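Local coordinates for cell division GTPase FtsZ, diverged (Clostridium botulinum C, PDB 3V3T), which is a diverged member of the tubulin/FtsZ family, related to TubZ, with a Rossmann-like nucleotide-binding-type domain followed by a tubulin-type C-terminal domain, at residues H122-A132 / I159-E170; A180-N188 / L206-E217. The protein carries 1 engineered substitution. One frame throughout, in Å; residues are numbered along the deposited sequence.

Contact 1. Residues H122-A132 / I159-E170; sequences HFGFVGVLPKA and ISIYLLDNNKRE
The His122 imidazole meets Ser160 at its edge. Ser160 CB lies in the ring plane there, and Ser160 OG is near that plane, 3.1 Å from His122 NE2. This is a nearly straight hydrogen bond (166°), and either group could be the donor. His122 is modelled in two conformers, so this bond may be only partly occupied. Ser160 OG stands between its own backbone N and carbonyl carbon (chi1 68°), which turns it to the imidazole. The Tyr162 ring presents its edge to Phe125 O, in plane and 3.9 Å from Tyr162 CD2. One face of the Phe125 ring carries Gly127 N, 3.7 Å above the plane and offset toward the rim. Phe125 CB also touches Ile159 CD1.

The two strands run parallel. Seven backbone hydrogen bonds join them, from Ser160 N to Phe123 O at one end to Asn166 N to Leu129 O at the other. With helix 136-152 they form a beta-alpha-beta unit of the Rossmann-like GTPase domain. The helix covers the face of Phe125, Ile161 and Leu163. On that face, Leu129 CG packs against Leu163 CD1. On the other, Leu164 CD1 touches both Val126 CG1 and Val128 CG2, next to Phe179 of helix 172-187.

Beyond the strands, Lys131 crosses Asn166 at about a right angle. Its chain is extended until the last torsion bends it (chi4 -64°). NZ then donates to three carbonyls: Arg169 O at 2.7 Å, Glu170 O at 2.9 Å and Asn166 O at 3.3 Å. NZ lies in the plane of the Arg169 carbonyl but stands above that of Glu170. Ala132 N donates to Asn167 OD1 (2.7 Å). Asp165 OD1 takes Asn167 N in an Asx turn. One water bridges Lys131 N and Asn166 ND2.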
# COMPACT_ATOMS: atom_id res chain seq x y z
N HIS A 122 -6.97 -10.81 -7.52
CA HIS A 122 -5.75 -10.02 -7.45
C HIS A 122 -5.43 -9.64 -6.01
O HIS A 122 -6.32 -9.27 -5.24
CB HIS A 122 -5.83 -8.74 -8.29
CG HIS A 122 -4.60 -7.90 -8.18
ND1 HIS A 122 -3.44 -8.19 -8.87
CD2 HIS A 122 -4.32 -6.83 -7.40
CE1 HIS A 122 -2.51 -7.31 -8.55
NE2 HIS A 122 -3.02 -6.47 -7.66
N PHE A 123 -4.15 -9.76 -5.65
CA PHE A 123 -3.72 -9.46 -4.29
C PHE A 123 -2.72 -8.33 -4.25
O PHE A 123 -1.85 -8.20 -5.11
CB PHE A 123 -3.14 -10.69 -3.59
CG PHE A 123 -4.16 -11.75 -3.32
CD1 PHE A 123 -4.92 -11.72 -2.17
CD2 PHE A 123 -4.40 -12.75 -4.24
CE1 PHE A 123 -5.88 -12.69 -1.94
CE2 PHE A 123 -5.35 -13.71 -4.01
CZ PHE A 123 -6.09 -13.68 -2.85
N GLY A 124 -2.87 -7.50 -3.22
CA GLY A 124 -1.94 -6.41 -3.01
C GLY A 124 -1.53 -6.33 -1.55
O GLY A 124 -2.11 -6.97 -0.67
N PHE A 125 -0.52 -5.51 -1.31
CA PHE A 125 0.07 -5.38 0.00
C PHE A 125 0.45 -3.92 0.22
O PHE A 125 1.19 -3.34 -0.59
CB PHE A 125 1.32 -6.23 0.11
CG PHE A 125 2.09 -6.03 1.40
CD1 PHE A 125 1.50 -6.34 2.62
CD2 PHE A 125 3.39 -5.56 1.38
CE1 PHE A 125 2.19 -6.16 3.80
CE2 PHE A 125 4.10 -5.38 2.56
CZ PHE A 125 3.50 -5.68 3.78
N VAL A 126 -0.09 -3.33 1.29
CA VAL A 126 0.37 -2.03 1.73
C VAL A 126 1.23 -2.26 2.96
O VAL A 126 0.73 -2.69 3.99
CB VAL A 126 -0.80 -1.13 2.11
CG1 VAL A 126 -0.31 0.25 2.56
CG2 VAL A 126 -1.76 -1.00 0.94
N GLY A 127 2.53 -2.00 2.86
CA GLY A 127 3.40 -2.10 4.01
C GLY A 127 4.06 -0.78 4.40
O GLY A 127 4.49 0.00 3.54
N VAL A 128 4.16 -0.54 5.71
CA VAL A 128 4.85 0.63 6.22
C VAL A 128 6.21 0.26 6.80
O VAL A 128 6.30 -0.54 7.72
CB VAL A 128 4.03 1.35 7.30
CG1 VAL A 128 4.70 2.68 7.67
CG2 VAL A 128 2.60 1.61 6.81
N LEU A 129 7.27 0.84 6.24
CA LEU A 129 8.61 0.68 6.79
C LEU A 129 8.79 1.58 8.02
O LEU A 129 8.23 2.67 8.07
CB LEU A 129 9.66 1.04 5.74
CG LEU A 129 9.68 0.25 4.44
CD1 LEU A 129 10.58 0.96 3.42
CD2 LEU A 129 10.18 -1.17 4.69
N PRO A 130 9.56 1.12 9.00
CA PRO A 130 9.76 1.87 10.25
C PRO A 130 10.73 3.04 10.09
O PRO A 130 11.59 2.98 9.22
CB PRO A 130 10.36 0.82 11.19
CG PRO A 130 11.11 -0.11 10.26
CD PRO A 130 10.31 -0.15 8.99
N LYS A 131 10.61 4.07 10.93
CA LYS A 131 11.58 5.16 10.96
C LYS A 131 12.96 4.63 11.31
O LYS A 131 13.09 3.64 12.06
CB LYS A 131 11.23 6.17 12.06
CG LYS A 131 9.97 6.98 11.90
CD LYS A 131 9.79 7.84 13.16
CE LYS A 131 8.57 8.75 13.06
NZ LYS A 131 8.74 9.74 11.95
N ALA A 132 13.99 5.32 10.82
CA ALA A 132 15.39 5.04 11.20
C ALA A 132 15.66 5.05 12.70
O ALA A 132 16.61 4.41 13.17
CB ALA A 132 16.33 6.04 10.50
N ILE A 159 1.99 -9.83 -6.98
CA ILE A 159 1.10 -8.95 -6.23
C ILE A 159 1.44 -7.50 -6.54
O ILE A 159 2.49 -7.19 -7.09
CB ILE A 159 1.26 -9.15 -4.71
CG1 ILE A 159 2.66 -8.75 -4.26
CG2 ILE A 159 0.95 -10.60 -4.29
CD1 ILE A 159 2.76 -8.49 -2.74
N SER A 160 0.54 -6.61 -6.18
CA SER A 160 0.86 -5.20 -6.29
C SER A 160 1.27 -4.72 -4.90
O SER A 160 0.80 -5.22 -3.89
CB SER A 160 -0.32 -4.43 -6.87
OG SER A 160 -1.38 -4.40 -5.96
N ILE A 161 2.23 -3.80 -4.83
CA ILE A 161 2.83 -3.43 -3.56
C ILE A 161 2.75 -1.91 -3.39
O ILE A 161 3.14 -1.18 -4.30
CB ILE A 161 4.33 -3.86 -3.50
CG1 ILE A 161 4.46 -5.38 -3.45
CG2 ILE A 161 5.03 -3.24 -2.29
CD1 ILE A 161 5.90 -5.88 -3.59
N TYR A 162 2.23 -1.44 -2.26
CA TYR A 162 2.24 -0.02 -1.95
C TYR A 162 3.13 0.10 -0.73
O TYR A 162 2.72 -0.22 0.38
CB TYR A 162 0.83 0.49 -1.62
CG TYR A 162 -0.22 0.30 -2.70
CD1 TYR A 162 -0.65 1.36 -3.48
CD2 TYR A 162 -0.80 -0.96 -2.93
CE1 TYR A 162 -1.60 1.20 -4.46
CE2 TYR A 162 -1.77 -1.13 -3.93
CZ TYR A 162 -2.16 -0.04 -4.68
OH TYR A 162 -3.11 -0.16 -5.67
N LEU A 163 4.37 0.53 -0.94
CA LEU A 163 5.37 0.51 0.12
C LEU A 163 5.54 1.91 0.67
O LEU A 163 6.02 2.81 -0.05
CB LEU A 163 6.72 0.00 -0.43
CG LEU A 163 7.77 -0.37 0.63
CD1 LEU A 163 7.16 -1.38 1.60
CD2 LEU A 163 9.07 -0.95 0.01
N LEU A 164 5.16 2.08 1.93
CA LEU A 164 5.19 3.38 2.61
C LEU A 164 6.39 3.49 3.54
O LEU A 164 6.88 2.47 4.05
CB LEU A 164 3.89 3.61 3.40
CG LEU A 164 2.57 3.44 2.64
CD1 LEU A 164 1.38 3.76 3.52
CD2 LEU A 164 2.56 4.34 1.41
N ASP A 165 6.84 4.72 3.79
CA ASP A 165 8.06 4.93 4.57
C ASP A 165 7.84 5.94 5.72
O ASP A 165 7.74 7.15 5.49
CB ASP A 165 9.18 5.41 3.64
CG ASP A 165 10.52 5.57 4.35
OD1 ASP A 165 10.56 5.47 5.61
OD2 ASP A 165 11.53 5.79 3.65
N ASN A 166 7.79 5.44 6.95
CA ASN A 166 7.60 6.29 8.11
C ASN A 166 8.69 7.35 8.29
O ASN A 166 8.50 8.29 9.05
CB ASN A 166 7.50 5.48 9.40
CG ASN A 166 6.08 5.11 9.75
OD1 ASN A 166 5.12 5.67 9.21
ND2 ASN A 166 5.94 4.16 10.66
N ASN A 167 9.84 7.18 7.63
CA ASN A 167 10.87 8.22 7.71
C ASN A 167 10.40 9.52 7.07
O ASN A 167 10.96 10.57 7.33
CB ASN A 167 12.19 7.78 7.04
CG ASN A 167 13.07 6.92 7.94
OD1 ASN A 167 13.43 7.32 9.05
ND2 ASN A 167 13.44 5.74 7.44
N LYS A 168 9.38 9.46 6.22
CA LYS A 168 9.04 10.60 5.37
C LYS A 168 8.13 11.63 6.04
O LYS A 168 7.93 12.72 5.49
CB LYS A 168 8.42 10.14 4.04
CG LYS A 168 9.33 9.28 3.16
CD LYS A 168 10.74 9.84 3.05
CE LYS A 168 10.80 11.06 2.14
NZ LYS A 168 10.28 10.72 0.79
N ARG A 169 7.58 11.30 7.20
CA ARG A 169 6.75 12.25 7.96
C ARG A 169 7.02 12.15 9.45
O ARG A 169 7.45 11.11 9.95
CB ARG A 169 5.26 12.01 7.70
CG ARG A 169 4.82 12.23 6.26
CD ARG A 169 4.67 13.71 5.92
NE ARG A 169 4.12 13.88 4.57
CZ ARG A 169 4.85 13.77 3.46
NH1 ARG A 169 4.28 13.93 2.26
NH2 ARG A 169 6.15 13.51 3.53
N GLU A 170 6.73 13.23 10.17
CA GLU A 170 6.92 13.25 11.61
C GLU A 170 6.08 12.20 12.34
O GLU A 170 6.61 11.39 13.10
CB GLU A 170 6.60 14.64 12.17
CG GLU A 170 7.05 14.84 13.61
CD GLU A 170 6.52 16.13 14.22
OE1 GLU A 170 7.16 16.66 15.16
OE2 GLU A 170 5.46 16.61 13.77
O HOH W 1 8.27 3.83 12.91

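Contact 2. Residues A180-N188 / L206-E217; sequences ATLFNDFMN and LLTMKKSNVILE
Asp185 OD2 meets the Glu217 carboxylate across the contact. Glu217 OE2 is modelled 2.4 Å from Asp185 OD2, a spacing doubtful as a precise value. Lys279, from the loop before strand 281-287, makes a salt bridge to the same Asp185 OD2. The side chains of Asp185 and Glu217 cross at about a right angle, yet their carboxylate planes are nearly coplanar (17° apart). Glu217 is extended beyond CG and slides past Leu182 in the opposite direction. Leu182 CD2 lies 3.6 Å from Glu217 CG, so the aliphatic part of the acid is packed against leucine.

The rest is apolar. Helix segment 180-187 crosses strand 211-217 at 92°, and helix 172-187 forms a layer over the central sheet. Ile215 points toward the helix. Its CG2 meets Leu182 CB at 3.8 Å. The Ile215 CG1 branch is anti to the carbonyl carbon (chi1 -55°). This directs it toward the helix, where CD1 sits 3.8 Å from Phe183 CA and also touches Phe186 CB. Phe186 reaches on to Leu206 and Leu207 of the segment 206-217. Its CZ touches Leu206 CB at 4.0 Å, and its CE2 touches Leu207 CD2. Met187, bent at chi2 and chi3, lays CE over the centre of the Phe186 ring, 3.0 Å above the plane. Met187 and Leu207 meet tip to tip, SD to CD1 at 3.8 Å.

If the two acids are as near as modelled, one probably carries a proton, and the Lys279 ammonium would ease the remaining charge.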
# COMPACT_ATOMS: atom_id res chain seq x y z
N ALA A 180 -4.34 7.51 2.76
CA ALA A 180 -5.77 7.36 2.56
C ALA A 180 -6.24 8.37 1.51
O ALA A 180 -7.00 8.02 0.59
CB ALA A 180 -6.51 7.55 3.85
N THR A 181 -5.76 9.60 1.62
CA THR A 181 -6.15 10.63 0.66
C THR A 181 -5.66 10.28 -0.74
O THR A 181 -6.42 10.34 -1.72
CB THR A 181 -5.65 12.02 1.09
OG1 THR A 181 -6.22 12.33 2.36
CG2 THR A 181 -6.07 13.10 0.09
N LEU A 182 -4.40 9.87 -0.85
CA LEU A 182 -3.84 9.59 -2.17
C LEU A 182 -4.55 8.40 -2.81
O LEU A 182 -4.88 8.42 -4.00
CB LEU A 182 -2.34 9.33 -2.09
CG LEU A 182 -1.48 10.55 -1.75
CD1 LEU A 182 -0.04 10.12 -1.51
CD2 LEU A 182 -1.54 11.57 -2.87
N PHE A 183 -4.81 7.37 -2.03
CA PHE A 183 -5.45 6.20 -2.58
C PHE A 183 -6.89 6.48 -3.01
O PHE A 183 -7.32 6.09 -4.09
CB PHE A 183 -5.43 5.05 -1.58
CG PHE A 183 -5.88 3.76 -2.16
CD1 PHE A 183 -5.01 2.98 -2.91
CD2 PHE A 183 -7.18 3.32 -1.97
CE1 PHE A 183 -5.44 1.77 -3.45
CE2 PHE A 183 -7.60 2.12 -2.50
CZ PHE A 183 -6.72 1.34 -3.25
N ASN A 184 -7.64 7.16 -2.16
CA ASN A 184 -8.99 7.53 -2.50
C ASN A 184 -9.05 8.50 -3.69
O ASN A 184 -9.94 8.39 -4.54
CB ASN A 184 -9.72 8.09 -1.27
CG ASN A 184 -11.19 8.29 -1.52
OD1 ASN A 184 -11.93 7.33 -1.75
ND2 ASN A 184 -11.63 9.54 -1.48
N ASP A 185 -8.11 9.43 -3.76
CA ASP A 185 -8.03 10.33 -4.92
C ASP A 185 -7.77 9.52 -6.18
O ASP A 185 -8.37 9.76 -7.22
CB ASP A 185 -6.93 11.37 -4.75
CG ASP A 185 -7.30 12.44 -3.75
OD1 ASP A 185 -8.49 12.54 -3.39
OD2 ASP A 185 -6.39 13.18 -3.33
N PHE A 186 -6.87 8.55 -6.07
CA PHE A 186 -6.57 7.63 -7.15
C PHE A 186 -7.86 6.93 -7.65
O PHE A 186 -8.18 6.99 -8.84
CB PHE A 186 -5.49 6.65 -6.68
CG PHE A 186 -5.40 5.39 -7.47
CD1 PHE A 186 -5.55 5.39 -8.84
CD2 PHE A 186 -5.14 4.18 -6.83
CE1 PHE A 186 -5.46 4.22 -9.55
CE2 PHE A 186 -5.04 3.01 -7.54
CZ PHE A 186 -5.20 3.03 -8.90
N MET A 187 -8.61 6.33 -6.74
CA MET A 187 -9.89 5.73 -7.10
C MET A 187 -10.93 6.71 -7.67
O MET A 187 -11.87 6.30 -8.34
CB MET A 187 -10.49 5.01 -5.89
CG MET A 187 -9.62 3.88 -5.36
SD MET A 187 -9.47 2.54 -6.57
CE MET A 187 -8.14 3.12 -7.60
N ASN A 188 -10.78 8.00 -7.40
CA ASN A 188 -11.75 8.98 -7.92
C ASN A 188 -11.44 9.57 -9.30
O ASN A 188 -12.12 10.49 -9.73
CB ASN A 188 -11.95 10.14 -6.93
CG ASN A 188 -12.73 9.74 -5.70
OD1 ASN A 188 -13.52 8.79 -5.73
ND2 ASN A 188 -12.52 10.48 -4.62
N LEU A 206 -4.84 -0.27 -13.53
CA LEU A 206 -3.79 0.26 -12.67
C LEU A 206 -3.76 -0.49 -11.33
O LEU A 206 -2.70 -0.74 -10.78
CB LEU A 206 -3.97 1.77 -12.45
CG LEU A 206 -3.70 2.68 -13.65
CD1 LEU A 206 -4.43 4.01 -13.50
CD2 LEU A 206 -2.20 2.90 -13.89
N LEU A 207 -4.94 -0.83 -10.82
CA LEU A 207 -5.09 -1.55 -9.57
C LEU A 207 -4.57 -2.98 -9.65
O LEU A 207 -4.07 -3.53 -8.66
CB LEU A 207 -6.57 -1.64 -9.20
CG LEU A 207 -7.15 -0.61 -8.24
CD1 LEU A 207 -8.66 -0.85 -8.10
CD2 LEU A 207 -6.43 -0.66 -6.88
N THR A 208 -4.69 -3.60 -10.81
CA THR A 208 -4.32 -5.00 -10.93
C THR A 208 -2.89 -5.21 -11.43
O THR A 208 -2.43 -6.34 -11.54
CB THR A 208 -5.35 -5.80 -11.78
OG1 THR A 208 -5.43 -5.27 -13.11
CG2 THR A 208 -6.72 -5.74 -11.14
N MET A 209 -2.19 -4.11 -11.72
CA MET A 209 -0.80 -4.19 -12.16
C MET A 209 0.10 -4.63 -11.01
O MET A 209 -0.03 -4.13 -9.90
CB MET A 209 -0.31 -2.85 -12.71
CG MET A 209 1.18 -2.83 -13.02
SD MET A 209 1.66 -4.01 -14.30
CE MET A 209 0.74 -3.43 -15.71
N LYS A 210 1.00 -5.56 -11.28
CA LYS A 210 1.82 -6.15 -10.24
C LYS A 210 3.09 -5.34 -10.01
O LYS A 210 3.44 -4.48 -10.80
CB LYS A 210 2.18 -7.59 -10.58
CG LYS A 210 1.01 -8.44 -11.02
CD LYS A 210 -0.07 -8.49 -9.96
CE LYS A 210 -1.16 -9.44 -10.41
NZ LYS A 210 -0.58 -10.55 -11.23
N LYS A 211 3.77 -5.66 -8.91
CA LYS A 211 4.94 -4.92 -8.46
C LYS A 211 4.48 -3.63 -7.80
O LYS A 211 3.36 -3.54 -7.26
CB LYS A 211 5.90 -4.66 -9.62
CG LYS A 211 6.56 -5.95 -10.12
CD LYS A 211 6.75 -5.96 -11.63
CE LYS A 211 8.03 -5.27 -12.06
NZ LYS A 211 8.08 -5.15 -13.56
N SER A 212 5.33 -2.62 -7.88
CA SER A 212 5.16 -1.48 -7.02
C SER A 212 4.40 -0.33 -7.65
O SER A 212 4.61 0.04 -8.79
CB SER A 212 6.51 -1.00 -6.48
OG SER A 212 6.60 -1.30 -5.12
N ASN A 213 3.52 0.22 -6.83
CA ASN A 213 2.72 1.34 -7.25
C ASN A 213 3.08 2.58 -6.40
O ASN A 213 3.37 2.48 -5.21
CB ASN A 213 1.23 0.95 -7.18
CG ASN A 213 0.85 -0.17 -8.18
OD1 ASN A 213 1.71 -0.80 -8.81
ND2 ASN A 213 -0.46 -0.41 -8.31
N VAL A 214 3.13 3.74 -7.05
CA VAL A 214 3.38 4.99 -6.33
C VAL A 214 2.34 6.04 -6.80
O VAL A 214 2.06 6.16 -8.00
CB VAL A 214 4.83 5.50 -6.53
CG1 VAL A 214 4.97 6.96 -6.10
CG2 VAL A 214 5.80 4.64 -5.74
N ILE A 215 1.75 6.77 -5.86
CA ILE A 215 0.75 7.79 -6.18
C ILE A 215 1.33 9.15 -5.83
O ILE A 215 1.81 9.34 -4.71
CB ILE A 215 -0.55 7.58 -5.36
CG1 ILE A 215 -1.09 6.16 -5.56
CG2 ILE A 215 -1.61 8.63 -5.73
CD1 ILE A 215 -2.28 5.82 -4.68
N LEU A 216 1.31 10.09 -6.77
CA LEU A 216 1.83 11.44 -6.54
C LEU A 216 0.80 12.51 -6.81
O LEU A 216 0.08 12.44 -7.80
CB LEU A 216 3.03 11.72 -7.45
CG LEU A 216 4.21 10.74 -7.35
CD1 LEU A 216 5.18 10.97 -8.52
CD2 LEU A 216 4.92 10.89 -6.02
N GLU A 217 0.74 13.51 -5.94
CA GLU A 217 -0.01 14.72 -6.25
C GLU A 217 0.91 15.94 -6.26
O GLU A 217 1.82 16.07 -5.44
CB GLU A 217 -1.21 14.88 -5.31
CG GLU A 217 -2.30 13.85 -5.59
CD GLU A 217 -3.50 13.97 -4.67
OE1 GLU A 217 -3.54 14.90 -3.85
OE2 GLU A 217 -4.42 13.13 -4.77

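Overall arrangement
The centres of contacts 1 and 2 are about 13 Å apart, and the contacts touch. They come in series along the chain: contact 1 is complete before contact 2 begins. Strand 160-165 leads on into helix 172-187, and helix 200-208 and strand 211-217 follow. Both contacts reach the same mixed sheet, where strand order is 122-129, 160-165, 211-217. Probable backbone hydrogen bonds between Lys211 and both Ile159 and Ile161 tie the last two strands together. Contact 1 pairs neighbouring strands within the GTPase domain. Contact 2 lays helix 172-187 over strand 211-217. One continuous sheet thus carries both contacts, with strand 160-165 between the other two strands.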